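Local structure of translation initiation factor eIF2B, subunit delta (Archaeoglobus fulgidus, 1T5O) at residues Q17-L20 with L24-I27; Y56-A61 with V96-A101; R134-Y139 with W164-G169; G157-V162 with S195-W200. The protein probably catalyses the interconversion of 5-methylthioribose 1-phosphate and 5-methylthioribulose 1-phosphate, a step in methionine biosynthesis. All coordinates share one frame; numbering follows the deposited sequence.

Interaction 1: residues Q17-L20 with L24-I27; sequences QTKL and LEVI
The backbones approach most closely at Leu20 and Leu24, whose CA atoms lie 6.2 Å apart, just after a short 3-10 turn that is closed by the bond from Leu20 N to Gln17 O at 3.0 Å. One contact is a salt bridge between side chains, the other sets Leu20 against the backbone of Leu24. Lys19 and Glu25 form the polar one. Lys19 NZ lies 3.1 Å from Glu25 OE2, a salt bridge whose hydrogen bond is weak. The other oxygen, Glu25 OE1, lies 3.4 Å from Lys19 NZ. The lysine chain does not reach straight out. It bends at CB-CG (chi2 67°) and again near its end, and crosses the glutamate side chain at a slant, which lays CG as well as NZ beside OE2. Lys19 CG is only 3.3 Å from Glu25 OE2. Glu25 also pairs through OE2 with Lys23, its stronger partner, so one oxygen serves two lysines. Together they would probably favour the charged carboxylate.

Residues 17-20 lie in the long connection of a beta hairpin, and 24-27 runs from its end into strand 26-29. That strand returns antiparallel beside strand 12-15. Backbone bonds of Glu25 with Asp16 and of Ile27 with Leu14 close the base.

Leu20 makes the apolar contact. Its CD1 methyl reaches Leu24 CA at 4.2 Å. The Leu20 side chain is buried, since Leu159, Leu197 and Trp200 also pack on it. Leu24 is exposed, although its side chain too touches Trp200. Gln17 OE1 is bonded to Arg45 NH1, on a residue predicted to bind substrate.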
loop_
_atom_site.group_PDB
_atom_site.type_symbol
_atom_site.label_atom_id
_atom_site.label_comp_id
_atom_site.label_asym_id
_atom_site.label_seq_id
_atom_site.Cartn_x
_atom_site.Cartn_y
_atom_site.Cartn_z
ATOM N N GLN A 17 -19.632 8.684 -7.086
ATOM C CA GLN A 17 -18.479 8.285 -6.287
ATOM C C GLN A 17 -17.133 8.805 -6.772
ATOM O O GLN A 17 -16.221 8.978 -5.979
ATOM C CB GLN A 17 -18.464 6.756 -6.120
ATOM C CG GLN A 17 -19.516 6.278 -5.122
ATOM C CD GLN A 17 -19.566 4.769 -4.978
ATOM O OE1 GLN A 17 -18.554 4.133 -4.686
ATOM N NE2 GLN A 17 -20.747 4.187 -5.174
ATOM N N THR A 18 -17.008 9.086 -8.058
ATOM C CA THR A 18 -15.750 9.617 -8.568
ATOM C C THR A 18 -15.451 10.997 -7.959
ATOM O O THR A 18 -14.321 11.468 -8.019
ATOM C CB THR A 18 -15.780 9.763 -10.105
ATOM O OG1 THR A 18 -16.561 10.912 -10.456
ATOM C CG2 THR A 18 -16.393 8.519 -10.744
ATOM N N LYS A 19 -16.461 11.626 -7.359
ATOM C CA LYS A 19 -16.312 12.952 -6.752
ATOM C C LYS A 19 -15.876 12.892 -5.298
ATOM O O LYS A 19 -15.439 13.895 -4.712
ATOM C CB LYS A 19 -17.643 13.701 -6.833
ATOM C CG LYS A 19 -17.603 14.965 -7.654
ATOM C CD LYS A 19 -17.376 14.653 -9.115
ATOM C CE LYS A 19 -17.291 15.935 -9.928
ATOM N NZ LYS A 19 -18.433 16.072 -10.884
ATOM N N LEU A 20 -16.025 11.718 -4.704
ATOM C CA LEU A 20 -15.643 11.503 -3.310
ATOM C C LEU A 20 -14.128 11.447 -3.225
ATOM O O LEU A 20 -13.476 11.066 -4.187
ATOM C CB LEU A 20 -16.226 10.171 -2.819
ATOM C CG LEU A 20 -17.542 10.105 -2.023
ATOM C CD1 LEU A 20 -18.279 11.412 -2.023
ATOM C CD2 LEU A 20 -18.388 8.949 -2.566
ATOM N N LEU A 24 -19.878 15.506 -2.194
ATOM C CA LEU A 24 -20.994 14.578 -2.326
ATOM C C LEU A 24 -21.833 15.198 -3.435
ATOM O O LEU A 24 -22.371 16.297 -3.274
ATOM C CB LEU A 24 -21.808 14.501 -1.038
ATOM C CG LEU A 24 -23.137 13.734 -1.128
ATOM C CD1 LEU A 24 -22.928 12.362 -1.775
ATOM C CD2 LEU A 24 -23.719 13.591 0.271
ATOM N N GLU A 25 -21.908 14.505 -4.566
ATOM C CA GLU A 25 -22.651 14.965 -5.720
ATOM C C GLU A 25 -23.618 13.911 -6.225
ATOM O O GLU A 25 -23.211 12.783 -6.509
ATOM C CB GLU A 25 -21.702 15.284 -6.869
ATOM C CG GLU A 25 -21.239 16.698 -6.957
ATOM C CD GLU A 25 -20.704 17.004 -8.343
ATOM O OE1 GLU A 25 -21.423 16.716 -9.327
ATOM O OE2 GLU A 25 -19.577 17.531 -8.456
ATOM N N VAL A 26 -24.890 14.279 -6.355
ATOM C CA VAL A 26 -25.880 13.353 -6.878
ATOM C C VAL A 26 -26.066 13.673 -8.360
ATOM O O VAL A 26 -26.382 14.812 -8.723
ATOM C CB VAL A 26 -27.246 13.493 -6.151
ATOM C CG1 VAL A 26 -28.314 12.663 -6.875
ATOM C CG2 VAL A 26 -27.114 13.038 -4.687
ATOM N N ILE A 27 -25.843 12.691 -9.224
ATOM C CA ILE A 27 -26.038 12.930 -10.643
ATOM C C ILE A 27 -27.304 12.240 -11.146
ATOM O O ILE A 27 -27.848 11.325 -10.514
ATOM C CB ILE A 27 -24.841 12.464 -11.488
ATOM C CG1 ILE A 27 -24.547 10.989 -11.220
ATOM C CG2 ILE A 27 -23.639 13.341 -11.191
ATOM C CD1 ILE A 27 -23.316 10.466 -11.942
#

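Interaction 2: residues Y56-A61 with V96-A101; sequences YGIALA and VGIERA
No ring or other flat side chain takes part in the meeting of Ile58 with Ile98 and Ala101; the flat groups in reach are backbone carbonyls. Ile58 CG1 lies 3.7 Å from the carbonyl oxygen Ile98 O. Ile58 CG2 sits 4.0 Å from Ala101 O, at the next turn of the same helix. The CB of Tyr56 points away from helix 92-105, and its side chain rests on Ala122 and Ala126 of helix 111-141 and on Leu12.

The closest meeting of side chains is between Ile58 CB and Ala101 CB, 3.6 Å apart. The small Ala101 side chain is consistent with the close approach, 6.1 Å between the CA atoms of Ile58 and Ala101. Ile58 splits its two branches over the partner helix. CG2 is anti to the backbone N, while CG1 stands beside that N (chi1 -60°) and carries CD1 toward Ile98. There Ile58 CD1 touches Ile98 CG2 at 4.2 Å, and the two isoleucine side chains meet roughly at a right angle.

This is helix-to-helix packing in the N-terminal helical part of the protein, between helices 47-61 and 92-105. Helix 70-85 covers the same apolar patch, since Ala81 touches both Ile58 and Ile98, and Leu84 also lies on Ile98. No hydrogen bond joins the two segments. All three touching residues are buried. Ala101 also packs on Ala55, about one turn earlier than Ile58 in helix 47-61.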
loop_
_atom_site.group_PDB
_atom_site.type_symbol
_atom_site.label_atom_id
_atom_site.label_comp_id
_atom_site.label_asym_id
_atom_site.label_seq_id
_atom_site.Cartn_x
_atom_site.Cartn_y
_atom_site.Cartn_z
ATOM N N TYR A 56 -32.716 -0.473 -12.969
ATOM C CA TYR A 56 -33.198 0.887 -13.193
ATOM C C TYR A 56 -32.896 1.260 -14.636
ATOM O O TYR A 56 -33.581 2.101 -15.221
ATOM C CB TYR A 56 -32.516 1.885 -12.257
ATOM C CG TYR A 56 -33.045 1.855 -10.839
ATOM C CD1 TYR A 56 -34.415 1.949 -10.578
ATOM C CD2 TYR A 56 -32.176 1.791 -9.757
ATOM C CE1 TYR A 56 -34.901 1.986 -9.261
ATOM C CE2 TYR A 56 -32.640 1.831 -8.445
ATOM C CZ TYR A 56 -33.994 1.928 -8.200
ATOM O OH TYR A 56 -34.439 1.968 -6.899
ATOM N N GLY A 57 -31.863 0.626 -15.198
ATOM C CA GLY A 57 -31.490 0.898 -16.575
ATOM C C GLY A 57 -32.656 0.615 -17.505
ATOM O O GLY A 57 -32.950 1.413 -18.393
ATOM N N ILE A 58 -33.314 -0.527 -17.289
ATOM C CA ILE A 58 -34.466 -0.954 -18.086
ATOM C C ILE A 58 -35.649 -0.008 -17.857
ATOM O O ILE A 58 -36.367 0.323 -18.799
ATOM C CB ILE A 58 -34.882 -2.417 -17.718
ATOM C CG1 ILE A 58 -33.721 -3.384 -18.000
ATOM C CG2 ILE A 58 -36.163 -2.821 -18.454
ATOM C CD1 ILE A 58 -33.131 -3.316 -19.426
ATOM N N ALA A 59 -35.860 0.421 -16.610
ATOM C CA ALA A 59 -36.951 1.349 -16.313
ATOM C C ALA A 59 -36.635 2.660 -17.030
ATOM O O ALA A 59 -37.518 3.337 -17.568
ATOM C CB ALA A 59 -37.061 1.584 -14.818
ATOM N N LEU A 60 -35.357 3.007 -17.041
ATOM C CA LEU A 60 -34.908 4.216 -17.703
ATOM C C LEU A 60 -35.117 4.085 -19.214
ATOM O O LEU A 60 -35.733 4.934 -19.843
ATOM C CB LEU A 60 -33.424 4.465 -17.397
ATOM C CG LEU A 60 -32.746 5.676 -18.058
ATOM C CD1 LEU A 60 -33.562 6.949 -17.798
ATOM C CD2 LEU A 60 -31.335 5.827 -17.513
ATOM N N ALA A 61 -34.599 3.018 -19.796
ATOM C CA ALA A 61 -34.733 2.811 -21.234
ATOM C C ALA A 61 -36.187 2.868 -21.710
ATOM O O ALA A 61 -36.461 3.295 -22.838
ATOM C CB ALA A 61 -34.121 1.484 -21.618
ATOM N N VAL A 96 -28.026 -9.866 -13.837
ATOM C CA VAL A 96 -29.229 -10.242 -13.113
ATOM C C VAL A 96 -30.238 -9.092 -13.088
ATOM O O VAL A 96 -31.434 -9.298 -13.335
ATOM C CB VAL A 96 -28.873 -10.694 -11.674
ATOM C CG1 VAL A 96 -30.099 -10.637 -10.754
ATOM C CG2 VAL A 96 -28.330 -12.108 -11.726
ATOM N N GLY A 97 -29.748 -7.887 -12.796
ATOM C CA GLY A 97 -30.615 -6.724 -12.751
ATOM C C GLY A 97 -31.288 -6.473 -14.085
ATOM O O GLY A 97 -32.496 -6.263 -14.149
ATOM N N ILE A 98 -30.491 -6.504 -15.150
ATOM C CA ILE A 98 -30.985 -6.307 -16.513
ATOM C C ILE A 98 -32.074 -7.320 -16.865
ATOM O O ILE A 98 -33.193 -6.940 -17.220
ATOM C CB ILE A 98 -29.863 -6.490 -17.559
ATOM C CG1 ILE A 98 -28.774 -5.423 -17.381
ATOM C CG2 ILE A 98 -30.467 -6.487 -18.963
ATOM C CD1 ILE A 98 -29.272 -4.028 -17.517
ATOM N N GLU A 99 -31.743 -8.609 -16.761
ATOM C CA GLU A 99 -32.693 -9.655 -17.115
ATOM C C GLU A 99 -33.945 -9.715 -16.245
ATOM O O GLU A 99 -35.023 -10.051 -16.731
ATOM C CB GLU A 99 -31.985 -11.030 -17.198
ATOM C CG GLU A 99 -32.157 -12.055 -16.039
ATOM C CD GLU A 99 -33.575 -12.646 -15.862
ATOM O OE1 GLU A 99 -34.235 -13.078 -16.847
ATOM O OE2 GLU A 99 -34.029 -12.706 -14.703
ATOM N N ARG A 100 -33.828 -9.381 -14.967
ATOM C CA ARG A 100 -35.012 -9.430 -14.119
ATOM C C ARG A 100 -35.984 -8.301 -14.401
ATOM O O ARG A 100 -37.204 -8.487 -14.347
ATOM C CB ARG A 100 -34.616 -9.429 -12.654
ATOM C CG ARG A 100 -34.207 -10.802 -12.181
ATOM C CD ARG A 100 -34.913 -11.109 -10.887
ATOM N NE ARG A 100 -33.989 -11.023 -9.779
ATOM C CZ ARG A 100 -34.325 -11.208 -8.509
ATOM N NH1 ARG A 100 -35.582 -11.480 -8.176
ATOM N NH2 ARG A 100 -33.383 -11.145 -7.581
ATOM N N ALA A 101 -35.434 -7.135 -14.715
ATOM C CA ALA A 101 -36.232 -5.959 -15.015
ATOM C C ALA A 101 -36.876 -6.119 -16.392
ATOM O O ALA A 101 -38.047 -5.793 -16.572
ATOM C CB ALA A 101 -35.349 -4.700 -14.966
#

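Interaction 3: residues R134-Y139 with W164-G169; sequences RKMGEY and WGTALG
Trp164 and Arg134 have the most surface buried by this contact, and Met136 comes next. The aliphatic part of Arg134 lies over one face of the indole. Arg134 CG is 4.2 Å from the centroid of the Trp164 five-membered ring and only 11° off the ring normal, which makes a CH-pi contact. From CG the arginine chain runs out extended to NE. The guanidinium plane ends at 82° to the indole plane, so it is not stacked on the ring. Trp164 CD1 also lies 3.8 Å from Arg134 CA. The indole nitrogen NE1 is bonded to Ser173 OG, which is also bonded to Gly169 O. Ser173 thus links the indole N-H to the backbone of Gly169 and would limit rotation of the ring.

Met136 touches Thr166. With CG anti to the backbone N (chi1 176°) and the chain extended to SD, Met136 SD lies 3.9 Å from Thr166 CB. The two side chains lie side by side and point the same way. Between these two pairs the backbones close in, with the CA atoms of Gly137 and Gly169 5.2 Å apart. Gly137 CA lies 3.9 Å from Gly169 O.

The contact packs the long helix 111-141 against the start of helix 167-176. That second helix is the crossover of a beta-alpha-beta unit, joining the adjacent parallel strands 149-152 and 182-186 of the Rossmann-like domain.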
loop_
_atom_site.group_PDB
_atom_site.type_symbol
_atom_site.label_atom_id
_atom_site.label_comp_id
_atom_site.label_asym_id
_atom_site.label_seq_id
_atom_site.Cartn_x
_atom_site.Cartn_y
_atom_site.Cartn_z
ATOM N N ARG A 134 -29.456 -5.284 5.994
ATOM C CA ARG A 134 -29.868 -5.040 7.383
ATOM C C ARG A 134 -29.995 -6.377 8.134
ATOM O O ARG A 134 -29.628 -6.491 9.306
ATOM C CB ARG A 134 -31.228 -4.322 7.456
ATOM C CG ARG A 134 -31.263 -2.857 7.010
ATOM C CD ARG A 134 -32.609 -2.306 7.472
ATOM N NE ARG A 134 -33.122 -1.150 6.749
ATOM C CZ ARG A 134 -34.342 -1.108 6.218
ATOM N NH1 ARG A 134 -35.152 -2.152 6.329
ATOM N NH2 ARG A 134 -34.752 -0.032 5.571
ATOM N N LYS A 135 -30.541 -7.390 7.464
ATOM C CA LYS A 135 -30.704 -8.699 8.111
ATOM C C LYS A 135 -29.296 -9.283 8.389
ATOM O O LYS A 135 -29.014 -9.779 9.491
ATOM C CB LYS A 135 -31.516 -9.634 7.202
ATOM C CG LYS A 135 -31.779 -10.977 7.835
ATOM C CD LYS A 135 -32.874 -11.752 7.119
ATOM C CE LYS A 135 -33.553 -12.738 8.077
ATOM N NZ LYS A 135 -34.517 -13.612 7.330
ATOM N N MET A 136 -28.429 -9.212 7.375
ATOM C CA MET A 136 -27.038 -9.687 7.491
ATOM C C MET A 136 -26.349 -8.920 8.628
ATOM O O MET A 136 -25.601 -9.487 9.441
ATOM C CB MET A 136 -26.280 -9.422 6.183
ATOM C CG MET A 136 -24.814 -9.790 6.222
ATOM S SD MET A 136 -23.986 -9.177 4.713
ATOM C CE MET A 136 -24.818 -10.036 3.560
ATOM N N GLY A 137 -26.606 -7.619 8.663
ATOM C CA GLY A 137 -26.048 -6.764 9.688
ATOM C C GLY A 137 -26.423 -7.177 11.110
ATOM O O GLY A 137 -25.554 -7.189 12.002
ATOM N N GLU A 138 -27.709 -7.478 11.322
ATOM C CA GLU A 138 -28.216 -7.900 12.623
ATOM C C GLU A 138 -27.536 -9.195 13.061
ATOM O O GLU A 138 -27.184 -9.345 14.226
ATOM C CB GLU A 138 -29.731 -8.121 12.565
ATOM C CG GLU A 138 -30.522 -6.843 12.394
ATOM C CD GLU A 138 -31.184 -6.367 13.680
ATOM O OE1 GLU A 138 -30.475 -6.059 14.675
ATOM O OE2 GLU A 138 -32.442 -6.298 13.685
ATOM N N TYR A 139 -27.389 -10.133 12.134
ATOM C CA TYR A 139 -26.708 -11.393 12.433
ATOM C C TYR A 139 -25.256 -11.106 12.781
ATOM O O TYR A 139 -24.749 -11.621 13.760
ATOM C CB TYR A 139 -26.749 -12.330 11.243
ATOM C CG TYR A 139 -28.039 -13.047 11.063
ATOM C CD1 TYR A 139 -28.722 -12.991 9.839
ATOM C CD2 TYR A 139 -28.552 -13.865 12.072
ATOM C CE1 TYR A 139 -29.881 -13.744 9.628
ATOM C CE2 TYR A 139 -29.713 -14.620 11.862
ATOM C CZ TYR A 139 -30.366 -14.554 10.634
ATOM O OH TYR A 139 -31.508 -15.305 10.404
ATOM N N TRP A 164 -26.847 0.640 3.528
ATOM C CA TRP A 164 -26.402 -0.081 4.728
ATOM C C TRP A 164 -25.027 -0.732 4.637
ATOM O O TRP A 164 -24.182 -0.540 5.517
ATOM C CB TRP A 164 -27.438 -1.136 5.140
ATOM C CG TRP A 164 -27.370 -1.449 6.619
ATOM C CD1 TRP A 164 -26.898 -2.598 7.205
ATOM C CD2 TRP A 164 -27.794 -0.593 7.697
ATOM N NE1 TRP A 164 -27.009 -2.506 8.575
ATOM C CE2 TRP A 164 -27.557 -1.285 8.898
ATOM C CE3 TRP A 164 -28.360 0.696 7.753
ATOM C CZ2 TRP A 164 -27.867 -0.735 10.152
ATOM C CZ3 TRP A 164 -28.665 1.245 8.999
ATOM C CH2 TRP A 164 -28.418 0.526 10.180
ATOM N N GLY A 165 -24.823 -1.505 3.575
ATOM C CA GLY A 165 -23.556 -2.175 3.355
ATOM C C GLY A 165 -23.483 -3.613 3.849
ATOM O O GLY A 165 -24.380 -4.093 4.532
ATOM N N THR A 166 -22.406 -4.312 3.505
ATOM C CA THR A 166 -22.252 -5.686 3.985
ATOM C C THR A 166 -21.344 -5.651 5.224
ATOM O O THR A 166 -21.847 -5.655 6.335
ATOM C CB THR A 166 -21.660 -6.585 2.894
ATOM O OG1 THR A 166 -20.455 -5.989 2.395
ATOM C CG2 THR A 166 -22.654 -6.733 1.753
ATOM N N ALA A 167 -20.024 -5.588 5.051
ATOM C CA ALA A 167 -19.122 -5.534 6.222
ATOM C C ALA A 167 -19.357 -4.296 7.118
ATOM O O ALA A 167 -19.364 -4.392 8.350
ATOM C CB ALA A 167 -17.637 -5.581 5.755
ATOM N N LEU A 168 -19.524 -3.136 6.493
ATOM C CA LEU A 168 -19.781 -1.898 7.228
ATOM C C LEU A 168 -21.252 -1.876 7.695
ATOM O O LEU A 168 -21.621 -1.108 8.589
ATOM C CB LEU A 168 -19.441 -0.667 6.345
ATOM C CG LEU A 168 -17.952 -0.625 5.897
ATOM C CD1 LEU A 168 -17.655 0.720 5.199
ATOM C CD2 LEU A 168 -17.013 -0.783 7.139
ATOM N N GLY A 169 -22.081 -2.728 7.084
ATOM C CA GLY A 169 -23.470 -2.833 7.497
ATOM C C GLY A 169 -23.494 -3.518 8.865
ATOM O O GLY A 169 -24.369 -3.245 9.702
#

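Interaction 4: residues G157-V162 with S195-W200; sequences GRLATV and SRLTCW
Arg158 meets Trp200 with the end of its side chain. The chain runs extended from CG to NE, and Arg158 NH2 comes to 3.7 Å from Trp200 CZ3. The guanidinium and indole planes are 67° apart, so the two groups do not stack. The charge is answered mainly by Asp205, which forms a salt bridge with Arg158 NE. The backbone N of Arg158 bonds to Glu201 OE1, so two acidic residues from or just beyond helix 193-204 hold this part of the loop.

Leu159 is next and has the largest surface covered by the helix segment. Its CG stands beside the backbone N, anti to the carbonyl carbon (chi1 -70°). From there CD1 enters between two residues one turn apart. Leu159 CD1 lies 4.0 Å from Leu197 CB and 4.1 Å from Trp200 CE3. Leu197 O is also 4.0 Å from Leu159 CD1. The backbone of Leu159 faces another loop, where its O takes a weak hydrogen bond from Gln17 NE2.

Beyond Leu159 the loop leaves the helix. Val162 N is bonded to Asp129 OD1, and the Val162 side chain packs on Ala126 and Val130 of helix 111-141.

Helix 193-204 has a wider pi-type turn at 195-198, which includes Leu197. The Leu197 side chain also touches Arg45, predicted to bind substrate. On the same helix, Ser195 OG bonds to Ile297 O of the second subunit.

No hydrogen bond spans the two segments. Between them the contact is Leu159 packing plus the guanidinium beside Trp200. Asp205 would probably favour a charged arginine in this buried place.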
loop_
_atom_site.group_PDB
_atom_site.type_symbol
_atom_site.label_atom_id
_atom_site.label_comp_id
_atom_site.label_asym_id
_atom_site.label_seq_id
_atom_site.Cartn_x
_atom_site.Cartn_y
_atom_site.Cartn_z
ATOM N N GLY A 157 -19.343 -1.153 2.040
ATOM C CA GLY A 157 -20.304 -0.342 2.754
ATOM C C GLY A 157 -21.520 0.047 1.936
ATOM O O GLY A 157 -21.869 -0.628 0.963
ATOM N N ARG A 158 -22.150 1.159 2.318
ATOM C CA ARG A 158 -23.370 1.611 1.664
ATOM C C ARG A 158 -23.161 2.208 0.281
ATOM O O ARG A 158 -24.119 2.377 -0.469
ATOM C CB ARG A 158 -24.143 2.598 2.575
ATOM C CG ARG A 158 -23.438 3.941 2.911
ATOM C CD ARG A 158 -24.392 4.774 3.786
ATOM N NE ARG A 158 -23.897 6.077 4.243
ATOM C CZ ARG A 158 -23.834 7.180 3.501
ATOM N NH1 ARG A 158 -24.218 7.168 2.233
ATOM N NH2 ARG A 158 -23.425 8.319 4.053
ATOM N N LEU A 159 -21.927 2.528 -0.077
ATOM C CA LEU A 159 -21.710 3.058 -1.407
ATOM C C LEU A 159 -21.673 1.886 -2.402
ATOM O O LEU A 159 -22.137 2.018 -3.540
ATOM C CB LEU A 159 -20.411 3.881 -1.455
ATOM C CG LEU A 159 -20.488 5.212 -0.685
ATOM C CD1 LEU A 159 -19.110 5.879 -0.628
ATOM C CD2 LEU A 159 -21.514 6.135 -1.345
ATOM N N ALA A 160 -21.179 0.731 -1.930
ATOM C CA ALA A 160 -21.049 -0.490 -2.725
ATOM C C ALA A 160 -22.366 -1.283 -2.831
ATOM O O ALA A 160 -22.469 -2.265 -3.587
ATOM C CB ALA A 160 -19.959 -1.371 -2.115
ATOM N N THR A 161 -23.363 -0.885 -2.052
ATOM C CA THR A 161 -24.648 -1.552 -2.101
ATOM C C THR A 161 -25.667 -0.451 -2.325
ATOM O O THR A 161 -25.275 0.688 -2.581
ATOM C CB THR A 161 -24.919 -2.311 -0.788
ATOM O OG1 THR A 161 -24.852 -1.405 0.319
ATOM C CG2 THR A 161 -23.881 -3.403 -0.593
ATOM N N VAL A 162 -26.957 -0.766 -2.251
ATOM C CA VAL A 162 -27.985 0.273 -2.416
ATOM C C VAL A 162 -27.964 1.102 -1.134
ATOM O O VAL A 162 -28.044 2.343 -1.169
ATOM C CB VAL A 162 -29.390 -0.333 -2.638
ATOM C CG1 VAL A 162 -30.444 0.751 -2.545
ATOM C CG2 VAL A 162 -29.461 -0.992 -4.018
ATOM N N SER A 195 -9.548 4.801 1.655
ATOM C CA SER A 195 -9.421 6.192 2.095
ATOM C C SER A 195 -10.462 7.103 1.436
ATOM O O SER A 195 -11.017 7.994 2.084
ATOM C CB SER A 195 -8.012 6.715 1.796
ATOM O OG SER A 195 -7.756 6.651 0.406
ATOM N N ARG A 196 -10.729 6.864 0.159
ATOM C CA ARG A 196 -11.687 7.653 -0.593
ATOM C C ARG A 196 -13.155 7.412 -0.239
ATOM O O ARG A 196 -13.915 8.350 -0.035
ATOM C CB ARG A 196 -11.520 7.392 -2.094
ATOM C CG ARG A 196 -10.211 7.884 -2.660
ATOM C CD ARG A 196 -10.377 8.277 -4.111
ATOM N NE ARG A 196 -11.129 7.255 -4.779
ATOM C CZ ARG A 196 -12.286 7.428 -5.407
ATOM N NH1 ARG A 196 -12.874 8.621 -5.499
ATOM N NH2 ARG A 196 -12.887 6.364 -5.885
ATOM N N LEU A 197 -13.532 6.147 -0.139
ATOM C CA LEU A 197 -14.917 5.780 0.094
ATOM C C LEU A 197 -15.274 5.354 1.516
ATOM O O LEU A 197 -16.202 5.890 2.105
ATOM C CB LEU A 197 -15.292 4.686 -0.917
ATOM C CG LEU A 197 -14.878 5.014 -2.374
ATOM C CD1 LEU A 197 -15.284 3.891 -3.351
ATOM C CD2 LEU A 197 -15.549 6.323 -2.827
ATOM N N THR A 198 -14.534 4.405 2.076
ATOM C CA THR A 198 -14.860 3.940 3.411
ATOM C C THR A 198 -14.747 5.025 4.469
ATOM O O THR A 198 -15.636 5.158 5.318
ATOM C CB THR A 198 -13.978 2.740 3.787
ATOM O OG1 THR A 198 -14.360 1.643 2.959
ATOM C CG2 THR A 198 -14.134 2.365 5.243
ATOM N N CYS A 199 -13.668 5.802 4.435
ATOM C CA CYS A 199 -13.525 6.845 5.428
ATOM C C CYS A 199 -14.648 7.894 5.270
ATOM O O CYS A 199 -15.130 8.446 6.254
ATOM C CB CYS A 199 -12.143 7.501 5.341
ATOM S SG CYS A 199 -10.756 6.450 5.944
ATOM N N TRP A 200 -15.041 8.163 4.030
ATOM C CA TRP A 200 -16.096 9.125 3.767
ATOM C C TRP A 200 -17.441 8.680 4.344
ATOM O O TRP A 200 -18.055 9.390 5.160
ATOM C CB TRP A 200 -16.251 9.360 2.260
ATOM C CG TRP A 200 -17.243 10.468 1.967
ATOM C CD1 TRP A 200 -16.992 11.826 1.961
ATOM C CD2 TRP A 200 -18.666 10.325 1.785
ATOM N NE1 TRP A 200 -18.174 12.515 1.799
ATOM C CE2 TRP A 200 -19.211 11.623 1.690
ATOM C CE3 TRP A 200 -19.528 9.217 1.702
ATOM C CZ2 TRP A 200 -20.587 11.855 1.516
ATOM C CZ3 TRP A 200 -20.907 9.446 1.528
ATOM C CH2 TRP A 200 -21.416 10.760 1.439
#

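Interaction 1 is the most exposed of the four and the only one with a salt bridge between its segments. Interactions 2, 3 and 4 are buried and have no hydrogen bond across them. Interaction 2 joins helices of the N-terminal helical part. Interaction 3 sets the end of the long helix 111-141 against the Rossmann-like part, and interaction 4 lies within that part. Helix 111-141 also touches residues of both interactions 2 and 4. Interactions 3 and 4 alternate along the chain and meet where Leu168 packs on Gly157 and Thr198. Interactions 1 and 4 touch as well, through Gln17 and Leu20 against Arg196 and Leu197. Interaction 2 touches none of the others.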